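Local coordinates for alpha-glucosidase (Bacteroides thetaiotaomicron, PDB 5XFM), which hydrolyses beta-L-arabinopyranosides and alpha-galactosides as a bifunctional, calcium-containing enzyme of glycoside hydrolase family 97, at residues A[168-180]-A[452-466]. The protein carries 1 engineered substitution. Residues are numbered along the deposited sequence; the frame is centred on the assembly and turned at random.
Sequences RTKPSYEEEYKAD and EAVLASENMVFNQHF. With CA (calcium ion), chain E.
Glu174, Glu452 and Glu458 converge on one calcium ion, tying segment 168-180 to segment 452-466. Glu174 binds through a single oxygen, OE2, 2.5 Å from the calcium, whereas Glu452 grips it with both OE1 and OE2, and OE1 also accepts from Gly434 N; Glu458 adds OE2, and four waters complete the shell. The carboxylate planes of Glu174 and Glu452 stand 81° apart, and the metal probably offsets the repulsion between their close oxygens. Ser172 OG donates to Glu174 OE1 from above the carboxylate plane, steadying the oxygen not used on the metal.

Glu176 OE1 lies in the plane of the His465 ring and accepts a 2.7 Å hydrogen bond from NE2 on its syn side, 22° out of the carboxylate plane. Glu176 CG meets the edge of the Phe466 ring in plane, 3.9 Å from CE1. Cutting Glu176 back to an alanine would probably cost the His465 N-H this acceptor and Phe466 the packing of CG along its edge.

With CG anti to its carbonyl carbon (chi1 -78°), Leu455 packs on the 174-176 backbone, CD1 3.3 Å from Glu175 O and CD2 3.5 Å from Glu174 O, with CD1 also against Glu176 CG. A water bridges Leu455 N to Glu175 O.

The contact couples the N-terminal domain, just ahead of strand 178-182, to the catalytic barrel, where strand 448-451 leads toward helices 458-462 and 464-468.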
ATOM      1  N   ARG A 168      21.306  -0.401   9.769  1.00 18.01           N
ATOM      2  CA  ARG A 168      20.578   0.634  10.512  1.00 17.74           C
ATOM      3  C   ARG A 168      19.515   1.332   9.663  1.00 18.40           C
ATOM      4  O   ARG A 168      19.242   2.513   9.858  1.00 20.78           O
ATOM      5  CB  ARG A 168      21.574   1.669  11.064  1.00 18.74           C
ATOM      6  CG  ARG A 168      22.638   1.102  12.015  1.00 17.52           C
ATOM      7  CD  ARG A 168      23.678   2.158  12.415  1.00 17.98           C
ATOM      8  NE  ARG A 168      23.125   3.403  12.949  1.00 23.44           N
ATOM      9  CZ  ARG A 168      22.855   3.621  14.232  1.00 30.13           C
ATOM     10  NH1 ARG A 168      23.084   2.679  15.135  1.00 26.67           N
ATOM     11  NH2 ARG A 168      22.361   4.790  14.615  1.00 28.75           N
ATOM     12  N   THR A 169      18.907   0.597   8.734  1.00 15.95           N
ATOM     13  CA  THR A 169      17.927   1.173   7.812  1.00 14.00           C
ATOM     14  C   THR A 169      16.464   1.180   8.280  1.00 19.04           C
ATOM     15  O   THR A 169      15.602   1.707   7.579  1.00 17.45           O
ATOM     16  CB  THR A 169      17.961   0.461   6.452  1.00 17.96           C
ATOM     17  OG1 THR A 169      17.876  -0.953   6.661  1.00 15.22           O
ATOM     18  CG2 THR A 169      19.245   0.776   5.722  1.00 17.89           C
ATOM     19  N   LYS A 170      16.177   0.592   9.439  1.00 14.69           N
ATOM     20  CA  LYS A 170      14.817   0.617   9.961  1.00 16.92           C
ATOM     21  C   LYS A 170      14.517   1.960  10.640  1.00 18.79           C
ATOM     22  O   LYS A 170      15.433   2.617  11.143  1.00 18.93           O
ATOM     23  CB  LYS A 170      14.581  -0.567  10.916  1.00 13.80           C
ATOM     24  CG  LYS A 170      14.084  -1.801  10.159  1.00 11.07           C
ATOM     25  CD  LYS A 170      13.948  -3.045  11.013  1.00 10.35           C
ATOM     26  CE  LYS A 170      13.532  -4.223  10.129  1.00 17.37           C
ATOM     27  NZ  LYS A 170      12.865  -5.339  10.860  1.00 14.70           N
ATOM     28  N   PRO A 171      13.231   2.367  10.670  1.00 17.30           N
ATOM     29  CA  PRO A 171      12.033   1.661  10.185  1.00 19.58           C
ATOM     30  C   PRO A 171      11.922   1.572   8.668  1.00 17.95           C
ATOM     31  O   PRO A 171      12.378   2.479   7.963  1.00 16.42           O
ATOM     32  CB  PRO A 171      10.874   2.502  10.747  1.00 16.80           C
ATOM     33  CG  PRO A 171      11.493   3.349  11.843  1.00 17.30           C
ATOM     34  CD  PRO A 171      12.876   3.628  11.342  1.00 19.89           C
ATOM     35  N   SER A 172      11.305   0.498   8.179  1.00 12.48           N
ATOM     36  CA  SER A 172      11.145   0.299   6.738  1.00 15.49           C
ATOM     37  C   SER A 172       9.821  -0.389   6.411  1.00 18.02           C
ATOM     38  O   SER A 172       9.645  -0.930   5.317  1.00 14.44           O
ATOM     39  CB  SER A 172      12.320  -0.517   6.175  1.00 22.74           C
ATOM     40  OG  SER A 172      12.585  -1.668   6.968  1.00 22.97           O
ATOM     41  N   TYR A 173       8.893  -0.352   7.366  1.00 21.25           N
ATOM     42  CA  TYR A 173       7.558  -0.913   7.193  1.00 14.83           C
ATOM     43  C   TYR A 173       7.641  -2.369   6.764  1.00 15.60           C
ATOM     44  O   TYR A 173       6.950  -2.813   5.846  1.00 18.22           O
ATOM     45  CB  TYR A 173       6.758  -0.072   6.184  1.00 17.60           C
ATOM     46  CG  TYR A 173       6.245   1.216   6.782  1.00 16.60           C
ATOM     47  CD1 TYR A 173       7.124   2.129   7.358  1.00 16.37           C
ATOM     48  CD2 TYR A 173       4.888   1.529   6.771  1.00 19.47           C
ATOM     49  CE1 TYR A 173       6.673   3.304   7.912  1.00 13.39           C
ATOM     50  CE2 TYR A 173       4.424   2.715   7.322  1.00 15.61           C
ATOM     51  CZ  TYR A 173       5.324   3.596   7.891  1.00 15.17           C
ATOM     52  OH  TYR A 173       4.885   4.775   8.446  1.00 12.57           O
ATOM     53  N   GLU A 174       8.513  -3.108   7.437  1.00 20.55           N
ATOM     54  CA  GLU A 174       8.732  -4.509   7.117  1.00 17.96           C
ATOM     55  C   GLU A 174       8.559  -5.390   8.351  1.00 17.44           C
ATOM     56  O   GLU A 174       9.490  -6.055   8.783  1.00 13.48           O
ATOM     57  CB  GLU A 174      10.125  -4.696   6.493  1.00 16.56           C
ATOM     58  CG  GLU A 174      10.156  -4.398   4.992  1.00 16.11           C
ATOM     59  CD  GLU A 174      11.557  -4.133   4.442  1.00 20.39           C
ATOM     60  OE1 GLU A 174      12.509  -3.988   5.231  1.00 24.64           O
ATOM     61  OE2 GLU A 174      11.710  -4.112   3.204  1.00 21.46           O
ATOM     62  N   GLU A 175       7.352  -5.403   8.911  1.00 22.94           N
ATOM     63  CA  GLU A 175       7.102  -6.173  10.124  1.00 17.59           C
ATOM     64  C   GLU A 175       5.938  -7.144   9.954  1.00 14.66           C
ATOM     65  O   GLU A 175       5.195  -7.086   8.972  1.00 18.61           O
ATOM     66  CB  GLU A 175       6.846  -5.233  11.304  1.00 17.49           C
ATOM     67  CG  GLU A 175       7.950  -4.192  11.500  1.00 19.46           C
ATOM     68  CD  GLU A 175       9.292  -4.790  11.888  1.00 23.84           C
ATOM     69  OE1 GLU A 175       9.318  -5.820  12.597  1.00 20.74           O
ATOM     70  OE2 GLU A 175      10.330  -4.230  11.466  1.00 23.63           O
ATOM     71  N   GLU A 176       5.789  -8.045  10.916  1.00 20.53           N
ATOM     72  CA  GLU A 176       4.821  -9.125  10.800  1.00 17.86           C
ATOM     73  C   GLU A 176       3.524  -8.797  11.516  1.00 17.42           C
ATOM     74  O   GLU A 176       3.509  -7.987  12.442  1.00 15.84           O
ATOM     75  CB  GLU A 176       5.401 -10.420  11.360  1.00 14.42           C
ATOM     76  CG  GLU A 176       6.545 -10.978  10.554  1.00 18.84           C
ATOM     77  CD  GLU A 176       7.135 -12.215  11.185  1.00 18.53           C
ATOM     78  OE1 GLU A 176       6.645 -13.327  10.887  1.00 22.43           O
ATOM     79  OE2 GLU A 176       8.076 -12.077  11.989  1.00 23.12           O
ATOM     80  N   TYR A 177       2.447  -9.455  11.088  1.00 20.54           N
ATOM     81  CA  TYR A 177       1.113  -9.264  11.656  1.00 18.58           C
ATOM     82  C   TYR A 177       0.742 -10.320  12.691  1.00 22.59           C
ATOM     83  O   TYR A 177       1.329 -11.396  12.728  1.00 20.81           O
ATOM     84  CB  TYR A 177       0.049  -9.288  10.555  1.00 19.38           C
ATOM     85  CG  TYR A 177       0.096  -8.143   9.578  1.00 21.28           C
ATOM     86  CD1 TYR A 177       0.974  -8.166   8.495  1.00 16.47           C
ATOM     87  CD2 TYR A 177      -0.762  -7.056   9.714  1.00 11.99           C
ATOM     88  CE1 TYR A 177       1.015  -7.132   7.586  1.00 14.36           C
ATOM     89  CE2 TYR A 177      -0.733  -6.009   8.805  1.00 18.28           C
ATOM     90  CZ  TYR A 177       0.159  -6.055   7.743  1.00 21.13           C
ATOM     91  OH  TYR A 177       0.199  -5.029   6.836  1.00 15.52           O
ATOM     92  N   LYS A 178      -0.229  -9.977  13.536  1.00 24.34           N
ATOM     93  CA  LYS A 178      -0.950 -10.941  14.360  1.00 21.29           C
ATOM     94  C   LYS A 178      -2.439 -10.864  14.032  1.00 25.90           C
ATOM     95  O   LYS A 178      -3.025  -9.778  14.018  1.00 26.52           O
ATOM     96  CB  LYS A 178      -0.732 -10.685  15.852  1.00 26.49           C
ATOM     97  CG  LYS A 178       0.700 -10.813  16.325  1.00 36.10           C
ATOM     98  CD  LYS A 178       0.758 -10.834  17.849  1.00 39.06           C
ATOM     99  CE  LYS A 178       0.428  -9.466  18.445  1.00 35.24           C
ATOM    100  NZ  LYS A 178       0.387  -9.458  19.937  1.00 30.54           N
ATOM    101  N   ALA A 179      -3.048 -12.006  13.735  1.00 21.56           N
ATOM    102  CA  ALA A 179      -4.447 -12.012  13.333  1.00 22.57           C
ATOM    103  C   ALA A 179      -5.356 -12.168  14.542  1.00 24.01           C
ATOM    104  O   ALA A 179      -5.095 -12.987  15.416  1.00 29.66           O
ATOM    105  CB  ALA A 179      -4.713 -13.124  12.321  1.00 20.79           C
ATOM    106  N   ASP A 180      -6.425 -11.378  14.577  1.00 24.58           N
ATOM    107  CA  ASP A 180      -7.398 -11.422  15.663  1.00 25.82           C
ATOM    108  C   ASP A 180      -6.752 -11.360  17.044  1.00 24.46           C
ATOM    109  O   ASP A 180      -7.127 -12.098  17.953  1.00 23.53           O
ATOM    110  CB  ASP A 180      -8.270 -12.672  15.524  1.00 20.68           C
ATOM    111  CG  ASP A 180      -9.509 -12.414  14.688  1.00 29.71           C
ATOM    112  OD1 ASP A 180     -10.260 -11.471  15.023  1.00 29.29           O
ATOM    113  OD2 ASP A 180      -9.712 -13.116  13.674  1.00 32.80           O
ATOM    114  N   GLU A 452       7.401  -0.567  -1.649  1.00 18.82           N
ATOM    115  CA  GLU A 452       7.575  -1.835  -0.947  1.00 17.28           C
ATOM    116  C   GLU A 452       6.692  -1.782   0.309  1.00 15.47           C
ATOM    117  O   GLU A 452       5.540  -2.213   0.274  1.00 17.60           O
ATOM    118  CB  GLU A 452       9.052  -2.086  -0.614  1.00 19.19           C
ATOM    119  CG  GLU A 452       9.382  -3.500  -0.103  1.00 15.63           C
ATOM    120  CD  GLU A 452      10.851  -3.643   0.265  1.00 24.97           C
ATOM    121  OE1 GLU A 452      11.459  -2.625   0.665  1.00 20.87           O
ATOM    122  OE2 GLU A 452      11.403  -4.762   0.156  1.00 27.02           O
ATOM    123  N   ALA A 453       7.216  -1.209   1.390  1.00 14.43           N
ATOM    124  CA  ALA A 453       6.478  -1.038   2.647  1.00 18.17           C
ATOM    125  C   ALA A 453       5.746  -2.308   3.072  1.00 16.34           C
ATOM    126  O   ALA A 453       4.604  -2.256   3.524  1.00 18.63           O
ATOM    127  CB  ALA A 453       5.491   0.117   2.527  1.00 18.10           C
ATOM    128  N   VAL A 454       6.429  -3.439   2.946  1.00 15.88           N
ATOM    129  CA  VAL A 454       5.869  -4.739   3.283  1.00 13.76           C
ATOM    130  C   VAL A 454       7.013  -5.739   3.326  1.00 23.48           C
ATOM    131  O   VAL A 454       8.083  -5.494   2.754  1.00 17.68           O
ATOM    132  CB  VAL A 454       4.804  -5.200   2.246  1.00 12.95           C
ATOM    133  CG1 VAL A 454       5.457  -5.527   0.912  1.00 16.64           C
ATOM    134  CG2 VAL A 454       4.022  -6.400   2.744  1.00 13.45           C
ATOM    135  N   LEU A 455       6.794  -6.849   4.022  1.00 18.36           N
ATOM    136  CA  LEU A 455       7.707  -7.970   3.964  1.00 17.26           C
ATOM    137  C   LEU A 455       7.563  -8.612   2.587  1.00 19.62           C
ATOM    138  O   LEU A 455       6.665  -9.422   2.353  1.00 17.23           O
ATOM    139  CB  LEU A 455       7.412  -8.955   5.098  1.00 16.68           C
ATOM    140  CG  LEU A 455       7.967  -8.448   6.430  1.00 17.29           C
ATOM    141  CD1 LEU A 455       7.376  -9.174   7.607  1.00 12.72           C
ATOM    142  CD2 LEU A 455       9.482  -8.600   6.422  1.00 17.69           C
ATOM    143  N   ALA A 456       8.443  -8.225   1.671  1.00 18.98           N
ATOM    144  CA  ALA A 456       8.350  -8.682   0.288  1.00 24.94           C
ATOM    145  C   ALA A 456       8.907 -10.093   0.112  1.00 21.67           C
ATOM    146  O   ALA A 456       9.391 -10.713   1.060  1.00 17.48           O
ATOM    147  CB  ALA A 456       9.072  -7.710  -0.641  1.00 21.92           C
ATOM    148  N   SER A 457       8.812 -10.591  -1.115  1.00 21.64           N
ATOM    149  CA  SER A 457       9.223 -11.945  -1.456  1.00 21.16           C
ATOM    150  C   SER A 457      10.693 -12.226  -1.149  1.00 21.92           C
ATOM    151  O   SER A 457      11.084 -13.387  -0.990  1.00 22.49           O
ATOM    152  CB  SER A 457       8.928 -12.204  -2.936  1.00 25.71           C
ATOM    153  OG  SER A 457       9.762 -11.412  -3.765  1.00 26.65           O
ATOM    154  N   GLU A 458      11.502 -11.168  -1.072  1.00 23.77           N
ATOM    155  CA  GLU A 458      12.920 -11.296  -0.724  1.00 23.58           C
ATOM    156  C   GLU A 458      13.087 -12.047   0.598  1.00 23.76           C
ATOM    157  O   GLU A 458      14.021 -12.831   0.769  1.00 19.16           O
ATOM    158  CB  GLU A 458      13.600  -9.914  -0.648  1.00 26.72           C
ATOM    159  CG  GLU A 458      13.197  -9.061   0.562  1.00 26.28           C
ATOM    160  CD  GLU A 458      13.950  -7.736   0.659  1.00 31.83           C
ATOM    161  OE1 GLU A 458      15.013  -7.589   0.012  1.00 30.24           O
ATOM    162  OE2 GLU A 458      13.472  -6.843   1.397  1.00 24.35           O
ATOM    163  N   ASN A 459      12.159 -11.826   1.523  1.00 20.44           N
ATOM    164  CA  ASN A 459      12.253 -12.454   2.825  1.00 22.15           C
ATOM    165  C   ASN A 459      12.090 -13.968   2.702  1.00 23.13           C
ATOM    166  O   ASN A 459      12.728 -14.727   3.433  1.00 22.99           O
ATOM    167  CB  ASN A 459      11.222 -11.850   3.784  1.00 20.28           C
ATOM    168  CG  ASN A 459      11.482 -10.376   4.059  1.00 20.39           C
ATOM    169  OD1 ASN A 459      10.733  -9.504   3.616  1.00 19.78           O
ATOM    170  ND2 ASN A 459      12.548 -10.093   4.795  1.00 20.03           N
ATOM    171  N   MET A 460      11.272 -14.408   1.749  1.00 21.33           N
ATOM    172  CA  MET A 460      11.125 -15.837   1.509  1.00 19.08           C
ATOM    173  C   MET A 460      12.452 -16.423   1.026  1.00 23.08           C
ATOM    174  O   MET A 460      12.774 -17.568   1.329  1.00 23.76           O
ATOM    175  CB  MET A 460      10.016 -16.118   0.497  1.00 20.79           C
ATOM    176  CG  MET A 460       8.613 -15.752   0.978  1.00 26.19           C
ATOM    177  SD  MET A 460       7.398 -15.973  -0.338  1.00 29.03           S
ATOM    178  CE  MET A 460       7.791 -17.651  -0.852  1.00 20.39           C
ATOM    179  N   VAL A 461      13.221 -15.642   0.273  1.00 26.51           N
ATOM    180  CA  VAL A 461      14.547 -16.093  -0.135  1.00 21.78           C
ATOM    181  C   VAL A 461      15.453 -16.134   1.085  1.00 24.58           C
ATOM    182  O   VAL A 461      16.288 -17.033   1.223  1.00 25.03           O
ATOM    183  CB  VAL A 461      15.170 -15.194  -1.229  1.00 24.90           C
ATOM    184  CG1 VAL A 461      16.483 -15.792  -1.720  1.00 24.13           C
ATOM    185  CG2 VAL A 461      14.208 -15.025  -2.384  1.00 18.27           C
ATOM    186  N   PHE A 462      15.280 -15.164   1.981  1.00 25.98           N
ATOM    187  CA  PHE A 462      16.186 -15.043   3.116  1.00 26.51           C
ATOM    188  C   PHE A 462      15.942 -16.103   4.186  1.00 23.26           C
ATOM    189  O   PHE A 462      16.886 -16.613   4.783  1.00 26.60           O
ATOM    190  CB  PHE A 462      16.067 -13.659   3.756  1.00 24.05           C
ATOM    191  CG  PHE A 462      16.428 -12.527   2.839  1.00 30.31           C
ATOM    192  CD1 PHE A 462      17.323 -12.713   1.800  1.00 29.28           C
ATOM    193  CD2 PHE A 462      15.883 -11.265   3.033  1.00 24.85           C
ATOM    194  CE1 PHE A 462      17.655 -11.666   0.958  1.00 30.54           C
ATOM    195  CE2 PHE A 462      16.214 -10.217   2.195  1.00 30.28           C
ATOM    196  CZ  PHE A 462      17.099 -10.418   1.157  1.00 21.86           C
ATOM    197  N   ASN A 463      14.678 -16.441   4.416  1.00 22.05           N
ATOM    198  CA  ASN A 463      14.309 -17.196   5.608  1.00 24.74           C
ATOM    199  C   ASN A 463      13.118 -18.116   5.362  1.00 22.36           C
ATOM    200  O   ASN A 463      12.080 -17.688   4.859  1.00 24.39           O
ATOM    201  CB  ASN A 463      14.010 -16.212   6.754  1.00 26.80           C
ATOM    202  CG  ASN A 463      13.752 -16.897   8.103  1.00 31.14           C
ATOM    203  OD1 ASN A 463      13.374 -18.067   8.178  1.00 26.58           O
ATOM    204  ND2 ASN A 463      13.948 -16.145   9.178  1.00 32.51           N
ATOM    205  N   GLN A 464      13.286 -19.381   5.739  1.00 22.44           N
ATOM    206  CA  GLN A 464      12.265 -20.413   5.576  1.00 20.90           C
ATOM    207  C   GLN A 464      10.964 -20.055   6.287  1.00 18.83           C
ATOM    208  O   GLN A 464       9.881 -20.465   5.863  1.00 20.72           O
ATOM    209  CB  GLN A 464      12.781 -21.752   6.116  1.00 22.95           C
ATOM    210  CG  GLN A 464      11.825 -22.917   5.902  1.00 21.54           C
ATOM    211  CD  GLN A 464      11.577 -23.187   4.433  1.00 23.13           C
ATOM    212  OE1 GLN A 464      12.500 -23.134   3.615  1.00 23.99           O
ATOM    213  NE2 GLN A 464      10.328 -23.466   4.086  1.00 25.53           N
ATOM    214  N   HIS A 465      11.088 -19.312   7.383  1.00 16.01           N
ATOM    215  CA  HIS A 465       9.936 -18.852   8.146  1.00 22.84           C
ATOM    216  C   HIS A 465       8.938 -18.151   7.236  1.00 20.16           C
ATOM    217  O   HIS A 465       7.750 -18.459   7.260  1.00 23.47           O
ATOM    218  CB  HIS A 465      10.375 -17.908   9.279  1.00 22.79           C
ATOM    219  CG  HIS A 465       9.238 -17.223   9.979  1.00 23.85           C
ATOM    220  ND1 HIS A 465       8.389 -17.878  10.847  1.00 25.59           N
ATOM    221  CD2 HIS A 465       8.810 -15.939   9.937  1.00 23.25           C
ATOM    222  CE1 HIS A 465       7.492 -17.028  11.311  1.00 22.15           C
ATOM    223  NE2 HIS A 465       7.725 -15.844  10.774  1.00 22.40           N
ATOM    224  N   PHE A 466       9.435 -17.240   6.402  1.00 17.51           N
ATOM    225  CA  PHE A 466       8.556 -16.454   5.545  1.00 23.88           C
ATOM    226  C   PHE A 466       8.014 -17.263   4.362  1.00 21.32           C
ATOM    227  O   PHE A 466       7.008 -16.886   3.761  1.00 24.60           O
ATOM    228  CB  PHE A 466       9.281 -15.193   5.064  1.00 20.79           C
ATOM    229  CG  PHE A 466       9.568 -14.222   6.170  1.00 16.07           C
ATOM    230  CD1 PHE A 466       8.527 -13.572   6.825  1.00 19.93           C
ATOM    231  CD2 PHE A 466      10.870 -13.961   6.562  1.00 16.12           C
ATOM    232  CE1 PHE A 466       8.785 -12.683   7.854  1.00 18.05           C
ATOM    233  CE2 PHE A 466      11.138 -13.073   7.588  1.00 12.01           C
ATOM    234  CZ  PHE A 466      10.093 -12.431   8.235  1.00 18.33           C
TER
HETATM  235 CA    CA E 701      13.441  -4.261   1.359  1.00 20.38          CA
HETATM  236  O   HOH W   1      10.157  -1.272   2.579  1.00 12.08           O
HETATM  237  O   HOH W   2      10.513  -6.579   2.322  1.00 17.18           O
HETATM  238  O   HOH W   3      14.872  -4.859   3.325  1.00 24.69           O
HETATM  239  O   HOH W   4       4.911  -6.740   6.229  1.00 16.35           O
HETATM  240  O   HOH W   5      15.998  -5.509   1.445  1.00 19.68           O
HETATM  241  O   HOH W   6      14.676  -2.316   1.875  1.00 20.70           O
HETATM  242  O   HOH W   7      14.312  -3.867  -0.857  1.00 23.00           O